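Local coordinates for protein PrgA (Enterococcus faecalis, PDB 6Z9K) that provides surface exclusion that protects Enterococcus faecalis against unwanted conjugation, the part described being its CAP domain, which binds a magnesium ion, at residues E8-H13 and K237-L242; K14-P19 and E44-F49; K74-Y79 and L197-S202; E144-G149 and K211-S216. All coordinates share one frame; numbering follows the deposited sequence.

Contact 1 of 4, residues E8-H13 and K237-L242; sequences EELKGH and KSKEEL
His-13 and the start of helix 239-245 bring the two ends of the CAP-domain chain together, and the meeting point is a capped helix N-terminus. Ser-238 is the N-cap residue, forming a capping box with Glu-241, and the imidazole of His-13 sits beside this first turn. At chi1 -168° the ring swings away from its own backbone N and across to the residue just before the cap, where NE2 donates to Lys-237 O at 2.8 Å. The bond is almost straight, at 176°, and lies in both the ring plane and the carbonyl plane. ND1, the other ring nitrogen, is hydrogen-bonded to Gly-15 N, and the two bonds together fix the rotation of the imidazole. Over one face lies Lys-239 CG, 3.5 Å from the ring centroid of His-13 in a CH-pi contact. The lysine chain then bends at chi3 (-98°), and its NZ is hydrogen-bonded to Asn-17. Leu-242 supplies the apolar part of the contact: its CB lies 4.1 Å from Leu-10 CD2 as the two leucines slide past each other in opposite directions. Glu-9 crosses Leu-242 at about a right angle, its extended chain bringing OE2 within 3.4 Å of Leu-242 CD1.

Contact 2 of 4, residues K14-P19 and E44-F49; sequences KGINLP and EMNKNF
Asn-17 and Asn-46 illustrate how one asparagine side chain can stand in for a strand partner: the amide of Asn-46, in the turn that follows helix 32-45, pairs with the backbone of Asn-17 in the extended N-terminal loop of the CAP domain. Asn-46 OD1 accepts from Asn-17 N at 2.8 Å, in the carbonyl plane and on a lone pair, while Asn-46 ND2 donates to Asn-17 O at 2.9 Å. Both bonds are nearly straight, and the second lies in the amide plane, so together they hold the amide's rotation and fix which end is oxygen and which nitrogen. A further bond from Asn-46 ND2 to Ala-42 O ties the same amide back to its own helix.

The Asn-17 side chain makes a third bond across the contact. Its chi1 of -60° and chi2 of -55° together turn ND2 toward the Met-45 carbonyl, and it donates to Met-45 O at 3.0 Å. This bond is more bent, at 145°, and tilted from the carbonyl plane. The two asparagine amide planes are nearly parallel, and Asn-17 OD1 takes a hydrogen bond from Lys-239.

Farther out come packing contacts: the methyl CG2 of Ile-16 rests 3.9 Å from Asn-46 OD1, the side chains crossing at about a right angle. Beyond it the aliphatic part of Lys-14 runs over to Phe-49, whose ring also meets Tyr-161 edge-to-face. A bend at chi4 takes Lys-14 NZ to a salt bridge with Asp-55, while CE of Lys-14 rests 3.5 Å from Phe-49 CZ.

Contact 3 of 4, residues K74-Y79 and L197-S202; sequences KELSVY and LGVSLS
Ser-77 of helix 70-90 and Val-199 of strand 196-202 are the nearest CA pair between 74-79 and 197-202. Their CA atoms are 5.0 Å apart, and the axes of these two short segments approach to 6.9 Å at 123°.

The polar part of the contact is concentrated on one hydroxyl. Ser-77 OG, set anti to its own carbonyl carbon (chi1 -76°), faces the strand and accepts from Val-199 N at 2.9 Å. A water hydrogen-bonds to the same Ser-77 OG at 2.7 Å and also donates to Val-199 O, so the hydroxyl and the water between them satisfy both backbone polar groups of Val-199 on the side of the strand turned to the helix. The other side is occupied differently: Gly-198 and Ser-200 bond through their backbones to Ile-215 and His-213 of the adjoining strand 211-217. Close packing accompanies the hydrogen bond, with Gly-198 CA only 3.5 Å from Ser-77 OG.

The apolar part centres on Leu-76. Its CD2 touches Val-199 CG1 at 3.9 Å, the two side chains crossing at about a right angle. The same methyl meets Leu-201 CG, also 3.9 Å away, but here the leucines reach toward each other tip to tip. Ile-167 of helix 160-176 packs against Leu-76, and Leu-163 of that helix against Leu-201, so a second helix closes the same buried cluster.

Helix 70-90 thus borders the edge strand of the sheet, while helices 100-112 and 160-176 cover its two faces, as in the alpha-beta-alpha sandwich of CAP domains.

Contact 4 of 4, residues E144-G149 and K211-S216; sequences ENLGGG and KIHIIS
The antiparallel pairing of strands 144-148 and 211-217 is one of the two strand pairings in the three-stranded sheet at the centre of the CAP domain, and it carries Leu-146 of the magnesium site, which His-185 completes. Asn-145 with Ile-214 and Gly-147 with Ile-212 are the hydrogen-bonded pairs, typified by Asn-145 N to Ile-214 O at 2.8 Å.

On the face bearing Glu-144, Leu-146 and His-213, a hydrogen bond and a CH-pi contact join the side chains. Glu-144 is fully extended (chi1 175°, chi2 177°), and its OE2 accepts a hydrogen bond from His-213 ND1, 2.7 Å away. The bond lies in the imidazole plane but meets the carboxylate from above its own plane. Ser-202 bonds NE2 of the same ring, and His-120 the other glutamate oxygen, so both groups are held at two points. Leu-146 lies alongside His-213, its CD1 3.8 Å from the ring centroid of His-213 in a CH-pi contact over one face. Ile-215 CD1 packs at 3.6 Å against Glu-144 CB.

On the opposite face, Asn-145 ND2 is hydrogen-bonded to Ser-188 and to a water that also meets Ile-214 O and Ser-216 OG.

The Glu-144 carboxylate held between His-213 and His-120, beside the magnesium site, is consistent with the central cleft of CAP domains.

How the contacts relate
Contacts 3 and 4 are both buried near the centre of the chain. Their centres are about 10 Å apart, and they share one antiparallel sheet in which strand 211-217 runs between 144-148 and 196-202; their segments alternate along the chain. Contacts 1 and 2, with centres about 12 Å apart, meet where Lys-239 reaches Asn-17. Tyr-79 of helix 70-90 joins the two regions by packing on Phe-49 and Lys-14, although the centres of contacts 2 and 3 are about 21 Å apart. In sequence, contact 1 spans all the others, while contact 2 closes before contacts 3 and 4 begin. Segments 14-19 and 44-49 pack against helices 70-90 and 160-176, and contact 4 contributes Leu-146 to the magnesium site.

Contact 1 of 4, residues E8-H13 and K237-L242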
loop_
_atom_site.group_PDB
_atom_site.type_symbol
_atom_site.label_atom_id
_atom_site.label_comp_id
_atom_site.label_asym_id
_atom_site.label_seq_id
_atom_site.Cartn_x
_atom_site.Cartn_y
_atom_site.Cartn_z
ATOM N N GLU A 8 -3.179 1.848 -24.808
ATOM C CA GLU A 8 -3.834 0.516 -24.641
ATOM C C GLU A 8 -3.739 0.017 -23.192
ATOM O O GLU A 8 -2.806 0.416 -22.446
ATOM C CB GLU A 8 -3.204 -0.557 -25.529
ATOM C CG GLU A 8 -3.607 -0.461 -26.980
ATOM C CD GLU A 8 -3.121 -1.642 -27.800
ATOM O OE1 GLU A 8 -2.777 -2.684 -27.191
ATOM O OE2 GLU A 8 -3.079 -1.518 -29.047
ATOM N N GLU A 9 -4.654 -0.895 -22.862
ATOM C CA GLU A 9 -4.874 -1.503 -21.528
ATOM C C GLU A 9 -3.590 -2.185 -21.038
ATOM O O GLU A 9 -3.279 -2.072 -19.832
ATOM C CB GLU A 9 -6.048 -2.482 -21.622
ATOM C CG GLU A 9 -6.401 -3.154 -20.306
ATOM C CD GLU A 9 -7.795 -3.757 -20.287
ATOM O OE1 GLU A 9 -8.559 -3.483 -21.234
ATOM O OE2 GLU A 9 -8.123 -4.496 -19.339
ATOM N N LEU A 10 -2.872 -2.875 -21.923
ATOM C CA LEU A 10 -1.745 -3.734 -21.495
ATOM C C LEU A 10 -0.515 -2.863 -21.246
ATOM O O LEU A 10 0.100 -3.072 -20.208
ATOM C CB LEU A 10 -1.486 -4.859 -22.503
ATOM C CG LEU A 10 -2.260 -6.154 -22.224
ATOM C CD1 LEU A 10 -2.167 -7.111 -23.408
ATOM C CD2 LEU A 10 -1.772 -6.854 -20.957
ATOM N N LYS A 11 -0.187 -1.892 -22.108
ATOM C CA LYS A 11 1.021 -1.031 -21.894
ATOM C C LYS A 11 0.879 -0.243 -20.580
ATOM O O LYS A 11 1.934 -0.003 -19.922
ATOM C CB LYS A 11 1.291 -0.084 -23.069
ATOM C CG LYS A 11 0.365 1.120 -23.192
ATOM C CD LYS A 11 0.600 1.922 -24.465
ATOM C CE LYS A 11 0.258 1.159 -25.733
ATOM N NZ LYS A 11 0.147 2.067 -26.902
ATOM N N GLY A 12 -0.359 0.106 -20.211
ATOM C CA GLY A 12 -0.686 0.902 -19.012
ATOM C C GLY A 12 -0.969 0.039 -17.789
ATOM O O GLY A 12 -1.147 0.598 -16.696
ATOM N N HIS A 13 -0.996 -1.286 -17.933
ATOM C CA HIS A 13 -1.384 -2.205 -16.833
ATOM C C HIS A 13 -0.310 -2.091 -15.768
ATOM O O HIS A 13 0.867 -2.318 -16.082
ATOM C CB HIS A 13 -1.544 -3.661 -17.294
ATOM C CG HIS A 13 -2.201 -4.557 -16.296
ATOM N ND1 HIS A 13 -1.599 -4.888 -15.112
ATOM C CD2 HIS A 13 -3.391 -5.215 -16.295
ATOM C CE1 HIS A 13 -2.397 -5.710 -14.424
ATOM N NE2 HIS A 13 -3.494 -5.929 -15.142
ATOM N N LYS A 237 -8.139 -7.329 -13.370
ATOM C CA LYS A 237 -7.752 -8.506 -14.202
ATOM C C LYS A 237 -6.230 -8.574 -14.216
ATOM O O LYS A 237 -5.624 -7.504 -14.314
ATOM C CB LYS A 237 -8.337 -8.405 -15.612
ATOM C CG LYS A 237 -9.639 -9.170 -15.819
ATOM C CD LYS A 237 -9.512 -10.298 -16.841
ATOM C CE LYS A 237 -10.686 -11.255 -16.856
ATOM N NZ LYS A 237 -11.760 -10.802 -17.776
ATOM N N SER A 238 -5.637 -9.751 -14.031
ATOM C CA SER A 238 -4.172 -9.921 -14.052
ATOM C C SER A 238 -3.689 -9.751 -15.492
ATOM O O SER A 238 -4.495 -9.936 -16.411
ATOM C CB SER A 238 -3.706 -11.234 -13.472
ATOM O OG SER A 238 -3.908 -12.317 -14.381
ATOM N N LYS A 239 -2.424 -9.382 -15.672
ATOM C CA LYS A 239 -1.828 -9.315 -17.028
ATOM C C LYS A 239 -1.930 -10.677 -17.701
ATOM O O LYS A 239 -2.241 -10.742 -18.922
ATOM C CB LYS A 239 -0.371 -8.893 -16.925
ATOM C CG LYS A 239 -0.181 -7.395 -16.868
ATOM C CD LYS A 239 1.178 -6.989 -17.426
ATOM C CE LYS A 239 2.155 -6.785 -16.312
ATOM N NZ LYS A 239 3.354 -6.118 -16.831
ATOM N N GLU A 240 -1.691 -11.727 -16.930
ATOM C CA GLU A 240 -1.684 -13.129 -17.415
ATOM C C GLU A 240 -3.085 -13.534 -17.893
ATOM O O GLU A 240 -3.178 -14.126 -19.014
ATOM C CB GLU A 240 -1.099 -14.038 -16.323
ATOM C CG GLU A 240 0.385 -13.814 -16.081
ATOM C CD GLU A 240 0.752 -12.660 -15.143
ATOM O OE1 GLU A 240 -0.145 -12.111 -14.504
ATOM O OE2 GLU A 240 1.944 -12.285 -15.085
ATOM N N GLU A 241 -4.138 -13.183 -17.140
ATOM C CA GLU A 241 -5.558 -13.351 -17.563
ATOM C C GLU A 241 -5.803 -12.600 -18.876
ATOM O O GLU A 241 -6.392 -13.215 -19.777
ATOM C CB GLU A 241 -6.546 -12.862 -16.503
ATOM C CG GLU A 241 -6.766 -13.862 -15.369
ATOM C CD GLU A 241 -7.094 -13.258 -14.006
ATOM O OE1 GLU A 241 -7.491 -12.050 -13.956
ATOM O OE2 GLU A 241 -6.935 -13.992 -12.981
ATOM N N LEU A 242 -5.364 -11.343 -18.985
ATOM C CA LEU A 242 -5.584 -10.482 -20.178
ATOM C C LEU A 242 -4.853 -11.052 -21.394
ATOM O O LEU A 242 -5.468 -11.088 -22.466
ATOM C CB LEU A 242 -5.082 -9.061 -19.929
ATOM C CG LEU A 242 -5.984 -8.170 -19.078
ATOM C CD1 LEU A 242 -5.554 -6.710 -19.230
ATOM C CD2 LEU A 242 -7.457 -8.347 -19.441
HETATM O O HOH W 1 2.330 -3.303 -18.242
HETATM O O HOH W 2 2.927 -3.861 -15.231
#

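Contact 2 of 4, residues K14-P19 and E44-F49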
loop_
_atom_site.group_PDB
_atom_site.type_symbol
_atom_site.label_atom_id
_atom_site.label_comp_id
_atom_site.label_asym_id
_atom_site.label_seq_id
_atom_site.Cartn_x
_atom_site.Cartn_y
_atom_site.Cartn_z
ATOM N N LYS A 14 -0.709 -1.793 -14.532
ATOM C CA LYS A 14 0.259 -1.428 -13.458
ATOM C C LYS A 14 0.576 -2.616 -12.552
ATOM O O LYS A 14 1.267 -2.426 -11.578
ATOM C CB LYS A 14 -0.301 -0.232 -12.694
ATOM C CG LYS A 14 -0.110 1.068 -13.462
ATOM C CD LYS A 14 -0.989 2.152 -13.025
ATOM C CE LYS A 14 -1.018 3.353 -13.958
ATOM N NZ LYS A 14 -1.433 2.999 -15.336
ATOM N N GLY A 15 0.158 -3.819 -12.927
ATOM C CA GLY A 15 0.441 -5.026 -12.139
ATOM C C GLY A 15 1.930 -5.169 -11.885
ATOM O O GLY A 15 2.766 -4.860 -12.774
ATOM N N ILE A 16 2.264 -5.632 -10.701
ATOM C CA ILE A 16 3.665 -5.867 -10.316
ATOM C C ILE A 16 4.138 -7.158 -10.961
ATOM O O ILE A 16 3.454 -8.209 -10.847
ATOM C CB ILE A 16 3.817 -5.837 -8.787
ATOM C CG1 ILE A 16 3.420 -4.445 -8.282
ATOM C CG2 ILE A 16 5.242 -6.179 -8.389
ATOM C CD1 ILE A 16 3.128 -4.441 -6.835
ATOM N N ASN A 17 5.288 -7.103 -11.573
ATOM C CA ASN A 17 5.814 -8.301 -12.287
ATOM C C ASN A 17 6.599 -9.169 -11.309
ATOM O O ASN A 17 7.575 -8.669 -10.715
ATOM C CB ASN A 17 6.698 -7.861 -13.439
ATOM C CG ASN A 17 5.939 -7.008 -14.429
ATOM O OD1 ASN A 17 4.897 -7.452 -14.919
ATOM N ND2 ASN A 17 6.415 -5.791 -14.673
ATOM N N LEU A 18 6.154 -10.403 -11.076
ATOM C CA LEU A 18 6.807 -11.225 -10.047
ATOM C C LEU A 18 7.953 -11.961 -10.701
ATOM O O LEU A 18 7.852 -12.500 -11.805
ATOM C CB LEU A 18 5.848 -12.212 -9.388
ATOM C CG LEU A 18 4.646 -11.575 -8.713
ATOM C CD1 LEU A 18 3.807 -12.635 -8.024
ATOM C CD2 LEU A 18 5.059 -10.495 -7.744
ATOM N N PRO A 19 9.080 -12.058 -9.989
ATOM C CA PRO A 19 10.233 -12.811 -10.481
ATOM C C PRO A 19 10.075 -14.290 -10.179
ATOM O O PRO A 19 9.297 -14.682 -9.294
ATOM C CB PRO A 19 11.370 -12.249 -9.626
ATOM C CG PRO A 19 10.707 -11.937 -8.318
ATOM C CD PRO A 19 9.342 -11.396 -8.701
ATOM N N GLU A 44 14.591 -4.539 -11.699
ATOM C CA GLU A 44 14.736 -4.247 -13.141
ATOM C C GLU A 44 13.383 -4.359 -13.859
ATOM O O GLU A 44 13.058 -3.477 -14.640
ATOM C CB GLU A 44 15.784 -5.190 -13.741
ATOM C CG GLU A 44 15.887 -5.121 -15.260
ATOM C CD GLU A 44 16.324 -3.781 -15.832
ATOM O OE1 GLU A 44 16.848 -2.957 -15.047
ATOM O OE2 GLU A 44 16.176 -3.574 -17.088
ATOM N N MET A 45 12.637 -5.430 -13.620
ATOM C CA MET A 45 11.411 -5.775 -14.369
ATOM C C MET A 45 10.255 -4.864 -13.920
ATOM O O MET A 45 9.222 -4.859 -14.591
ATOM C CB MET A 45 11.054 -7.253 -14.159
ATOM C CG MET A 45 12.046 -8.188 -14.840
ATOM S SD MET A 45 12.007 -7.971 -16.655
ATOM C CE MET A 45 13.633 -7.300 -16.971
ATOM N N ASN A 46 10.442 -4.097 -12.839
ATOM C CA ASN A 46 9.401 -3.175 -12.325
ATOM C C ASN A 46 9.895 -1.730 -12.250
ATOM O O ASN A 46 9.267 -0.927 -11.518
ATOM C CB ASN A 46 8.937 -3.654 -10.955
ATOM C CG ASN A 46 8.118 -4.914 -11.061
ATOM O OD1 ASN A 46 6.995 -4.880 -11.562
ATOM N ND2 ASN A 46 8.698 -6.034 -10.627
ATOM N N LYS A 47 10.927 -1.353 -12.983
ATOM C CA LYS A 47 11.503 0.010 -12.826
ATOM C C LYS A 47 10.638 1.063 -13.522
ATOM O O LYS A 47 10.712 2.221 -13.071
ATOM C CB LYS A 47 12.957 0.031 -13.298
ATOM C CG LYS A 47 13.158 -0.047 -14.791
ATOM C CD LYS A 47 14.600 0.031 -15.232
ATOM C CE LYS A 47 14.739 0.361 -16.708
ATOM N NZ LYS A 47 16.144 0.134 -17.131
ATOM N N ASN A 48 9.902 0.699 -14.569
ATOM C CA ASN A 48 9.145 1.635 -15.436
ATOM C C ASN A 48 7.718 1.664 -14.921
ATOM O O ASN A 48 7.143 0.618 -14.776
ATOM C CB ASN A 48 9.199 1.253 -16.910
ATOM C CG ASN A 48 10.626 1.290 -17.424
ATOM O OD1 ASN A 48 11.228 0.256 -17.704
ATOM N ND2 ASN A 48 11.221 2.469 -17.411
ATOM N N PHE A 49 7.203 2.827 -14.567
ATOM C CA PHE A 49 5.761 3.003 -14.255
ATOM C C PHE A 49 4.943 2.882 -15.531
ATOM O O PHE A 49 5.054 3.729 -16.438
ATOM C CB PHE A 49 5.520 4.348 -13.596
ATOM C CG PHE A 49 4.114 4.513 -13.093
ATOM C CD1 PHE A 49 3.583 3.641 -12.166
ATOM C CD2 PHE A 49 3.343 5.576 -13.514
ATOM C CE1 PHE A 49 2.287 3.793 -11.697
ATOM C CE2 PHE A 49 2.057 5.737 -13.031
ATOM C CZ PHE A 49 1.533 4.838 -12.138
#

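Contact 3 of 4, residues K74-Y79 and L197-S202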
loop_
_atom_site.group_PDB
_atom_site.type_symbol
_atom_site.label_atom_id
_atom_site.label_comp_id
_atom_site.label_asym_id
_atom_site.label_seq_id
_atom_site.Cartn_x
_atom_site.Cartn_y
_atom_site.Cartn_z
ATOM N N LYS A 74 -11.465 6.729 -1.492
ATOM C CA LYS A 74 -11.821 5.352 -1.880
ATOM C C LYS A 74 -10.976 4.964 -3.094
ATOM O O LYS A 74 -10.405 3.876 -3.072
ATOM C CB LYS A 74 -13.314 5.188 -2.111
ATOM C CG LYS A 74 -13.747 3.733 -2.336
ATOM C CD LYS A 74 -15.156 3.453 -1.802
ATOM C CE LYS A 74 -15.196 3.558 -0.280
ATOM N NZ LYS A 74 -16.475 3.115 0.340
ATOM N N GLU A 75 -10.788 5.858 -4.069
ATOM C CA GLU A 75 -9.989 5.541 -5.284
ATOM C C GLU A 75 -8.572 5.161 -4.869
ATOM O O GLU A 75 -8.019 4.206 -5.434
ATOM C CB GLU A 75 -9.909 6.711 -6.258
ATOM C CG GLU A 75 -11.167 6.955 -7.049
ATOM C CD GLU A 75 -11.034 8.188 -7.943
ATOM O OE1 GLU A 75 -11.927 9.082 -7.878
ATOM O OE2 GLU A 75 -9.981 8.274 -8.648
ATOM N N LEU A 76 -7.969 5.943 -3.994
ATOM C CA LEU A 76 -6.586 5.740 -3.527
ATOM C C LEU A 76 -6.452 4.357 -2.899
ATOM O O LEU A 76 -5.487 3.662 -3.233
ATOM C CB LEU A 76 -6.215 6.843 -2.551
ATOM C CG LEU A 76 -4.731 6.961 -2.235
ATOM C CD1 LEU A 76 -3.947 7.398 -3.463
ATOM C CD2 LEU A 76 -4.490 7.856 -1.020
ATOM N N SER A 77 -7.399 3.967 -2.058
ATOM C CA SER A 77 -7.356 2.654 -1.374
ATOM C C SER A 77 -7.609 1.526 -2.390
ATOM O O SER A 77 -6.891 0.525 -2.314
ATOM C CB SER A 77 -8.354 2.592 -0.255
ATOM O OG SER A 77 -7.883 3.330 0.874
ATOM N N VAL A 78 -8.546 1.725 -3.298
ATOM C CA VAL A 78 -8.878 0.657 -4.268
ATOM C C VAL A 78 -7.675 0.468 -5.182
ATOM O O VAL A 78 -7.322 -0.693 -5.498
ATOM C CB VAL A 78 -10.167 0.940 -5.052
ATOM C CG1 VAL A 78 -10.276 -0.032 -6.204
ATOM C CG2 VAL A 78 -11.391 0.896 -4.171
ATOM N N TYR A 79 -7.036 1.549 -5.647
ATOM C CA TYR A 79 -5.875 1.459 -6.566
ATOM C C TYR A 79 -4.781 0.589 -5.952
ATOM O O TYR A 79 -4.257 -0.371 -6.537
ATOM C CB TYR A 79 -5.318 2.845 -6.828
ATOM C CG TYR A 79 -3.970 2.826 -7.477
ATOM C CD1 TYR A 79 -3.816 2.598 -8.835
ATOM C CD2 TYR A 79 -2.830 3.024 -6.754
ATOM C CE1 TYR A 79 -2.571 2.587 -9.435
ATOM C CE2 TYR A 79 -1.574 2.998 -7.326
ATOM C CZ TYR A 79 -1.419 2.765 -8.680
ATOM O OH TYR A 79 -0.176 2.790 -9.266
ATOM N N LEU A 197 -7.761 -3.273 3.822
ATOM C CA LEU A 197 -6.673 -2.287 3.618
ATOM C C LEU A 197 -7.291 -0.908 3.449
ATOM O O LEU A 197 -8.323 -0.748 2.815
ATOM C CB LEU A 197 -5.843 -2.709 2.399
ATOM C CG LEU A 197 -4.550 -1.923 2.205
ATOM C CD1 LEU A 197 -3.533 -2.778 1.483
ATOM C CD2 LEU A 197 -4.773 -0.661 1.400
ATOM N N GLY A 198 -6.579 0.093 3.970
ATOM C CA GLY A 198 -6.873 1.508 3.721
ATOM C C GLY A 198 -5.554 2.222 3.472
ATOM O O GLY A 198 -4.571 1.895 4.174
ATOM N N VAL A 199 -5.540 3.221 2.607
ATOM C CA VAL A 199 -4.328 4.045 2.330
ATOM C C VAL A 199 -4.605 5.485 2.707
ATOM O O VAL A 199 -5.594 6.046 2.261
ATOM C CB VAL A 199 -3.894 3.944 0.850
ATOM C CG1 VAL A 199 -2.638 4.767 0.601
ATOM C CG2 VAL A 199 -3.702 2.488 0.442
ATOM N N SER A 200 -3.713 6.071 3.470
ATOM C CA SER A 200 -3.822 7.505 3.757
ATOM C C SER A 200 -2.479 8.182 3.501
ATOM O O SER A 200 -1.465 7.530 3.229
ATOM C CB SER A 200 -4.272 7.700 5.169
ATOM O OG SER A 200 -3.407 6.993 6.056
ATOM N N LEU A 201 -2.514 9.492 3.638
ATOM C CA LEU A 201 -1.385 10.386 3.299
ATOM C C LEU A 201 -1.279 11.427 4.418
ATOM O O LEU A 201 -2.317 11.825 4.955
ATOM C CB LEU A 201 -1.686 11.132 1.994
ATOM C CG LEU A 201 -2.017 10.288 0.768
ATOM C CD1 LEU A 201 -2.445 11.199 -0.391
ATOM C CD2 LEU A 201 -0.854 9.413 0.391
ATOM N N SER A 202 -0.077 11.865 4.746
ATOM C CA SER A 202 0.069 12.947 5.741
ATOM C C SER A 202 1.281 13.800 5.372
ATOM O O SER A 202 2.196 13.319 4.665
ATOM C CB SER A 202 0.143 12.416 7.152
ATOM O OG SER A 202 1.322 11.691 7.431
HETATM O O HOH W 3 -8.115 5.943 1.423
#

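Contact 4 of 4, residues E144-G149 and K211-S216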
loop_
_atom_site.group_PDB
_atom_site.type_symbol
_atom_site.label_atom_id
_atom_site.label_comp_id
_atom_site.label_asym_id
_atom_site.label_seq_id
_atom_site.Cartn_x
_atom_site.Cartn_y
_atom_site.Cartn_z
ATOM N N GLU A 144 0.578 -0.642 10.325
ATOM C CA GLU A 144 1.055 0.294 9.295
ATOM C C GLU A 144 2.326 -0.169 8.582
ATOM O O GLU A 144 3.307 -0.587 9.228
ATOM C CB GLU A 144 1.281 1.656 9.974
ATOM C CG GLU A 144 1.895 2.703 9.067
ATOM C CD GLU A 144 2.036 4.041 9.777
ATOM O OE1 GLU A 144 3.062 4.247 10.424
ATOM O OE2 GLU A 144 1.044 4.785 9.712
ATOM N N ASN A 145 2.335 -0.021 7.260
ATOM C CA ASN A 145 3.551 0.016 6.406
ATOM C C ASN A 145 3.647 1.455 5.891
ATOM O O ASN A 145 2.732 1.933 5.261
ATOM C CB ASN A 145 3.475 -1.061 5.327
ATOM C CG ASN A 145 3.619 -2.441 5.918
ATOM O OD1 ASN A 145 4.734 -2.854 6.273
ATOM N ND2 ASN A 145 2.507 -3.171 6.039
ATOM N N LEU A 146 4.750 2.116 6.192
ATOM C CA LEU A 146 4.884 3.559 5.956
ATOM C C LEU A 146 5.930 3.810 4.870
ATOM O O LEU A 146 7.019 3.293 4.967
ATOM C CB LEU A 146 5.292 4.192 7.295
ATOM C CG LEU A 146 5.416 5.688 7.400
ATOM C CD1 LEU A 146 4.092 6.374 7.123
ATOM C CD2 LEU A 146 5.938 6.033 8.788
ATOM N N GLY A 147 5.562 4.592 3.883
ATOM C CA GLY A 147 6.490 5.054 2.843
ATOM C C GLY A 147 6.762 6.519 2.965
ATOM O O GLY A 147 5.859 7.286 2.772
ATOM N N GLY A 148 7.997 6.922 3.258
ATOM C CA GLY A 148 8.304 8.340 3.389
ATOM C C GLY A 148 9.283 8.776 2.325
ATOM O O GLY A 148 10.000 7.919 1.936
ATOM N N GLY A 149 9.063 9.952 1.771
ATOM C CA GLY A 149 10.003 10.606 0.843
ATOM C C GLY A 149 9.830 10.112 -0.587
ATOM O O GLY A 149 10.784 10.250 -1.387
ATOM N N LYS A 211 4.035 11.493 3.584
ATOM C CA LYS A 211 3.999 10.053 3.857
ATOM C C LYS A 211 2.837 9.381 3.167
ATOM O O LYS A 211 1.803 10.020 2.900
ATOM C CB LYS A 211 3.755 9.839 5.346
ATOM C CG LYS A 211 4.897 10.310 6.225
ATOM C CD LYS A 211 4.413 10.310 7.672
ATOM C CE LYS A 211 5.398 10.962 8.572
ATOM N NZ LYS A 211 4.879 11.072 9.949
ATOM N N ILE A 212 3.086 8.102 2.913
ATOM C CA ILE A 212 2.017 7.156 2.509
ATOM C C ILE A 212 1.874 6.142 3.628
ATOM O O ILE A 212 2.848 5.447 3.954
ATOM C CB ILE A 212 2.394 6.452 1.206
ATOM C CG1 ILE A 212 2.724 7.465 0.100
ATOM C CG2 ILE A 212 1.261 5.469 0.858
ATOM C CD1 ILE A 212 3.374 6.852 -1.144
ATOM N N HIS A 213 0.665 6.001 4.151
ATOM C CA HIS A 213 0.342 5.039 5.231
ATOM C C HIS A 213 -0.503 3.910 4.626
ATOM O O HIS A 213 -1.638 4.173 4.234
ATOM C CB HIS A 213 -0.468 5.726 6.364
ATOM C CG HIS A 213 0.129 6.972 6.951
ATOM N ND1 HIS A 213 0.734 6.985 8.202
ATOM C CD2 HIS A 213 0.155 8.257 6.517
ATOM C CE1 HIS A 213 1.155 8.223 8.468
ATOM N NE2 HIS A 213 0.806 9.016 7.459
ATOM N N ILE A 214 0.063 2.714 4.549
ATOM C CA ILE A 214 -0.706 1.517 4.152
ATOM C C ILE A 214 -1.101 0.784 5.432
ATOM O O ILE A 214 -0.260 0.298 6.151
ATOM C CB ILE A 214 0.098 0.645 3.167
ATOM C CG1 ILE A 214 0.418 1.422 1.884
ATOM C CG2 ILE A 214 -0.693 -0.649 2.901
ATOM C CD1 ILE A 214 1.139 0.604 0.788
ATOM N N ILE A 215 -2.400 0.791 5.712
ATOM C CA ILE A 215 -3.022 0.227 6.932
ATOM C C ILE A 215 -3.738 -1.077 6.547
ATOM O O ILE A 215 -4.557 -1.059 5.641
ATOM C CB ILE A 215 -3.941 1.263 7.594
ATOM C CG1 ILE A 215 -3.217 2.607 7.825
ATOM C CG2 ILE A 215 -4.488 0.637 8.863
ATOM C CD1 ILE A 215 -1.918 2.507 8.519
ATOM N N SER A 216 -3.355 -2.197 7.128
ATOM C CA SER A 216 -4.002 -3.488 6.747
ATOM C C SER A 216 -4.070 -4.414 7.947
ATOM O O SER A 216 -3.296 -4.270 8.901
ATOM C CB SER A 216 -3.279 -4.107 5.583
ATOM O OG SER A 216 -1.920 -4.355 5.875
HETATM O O HOH W 4 -0.204 -2.481 6.452
#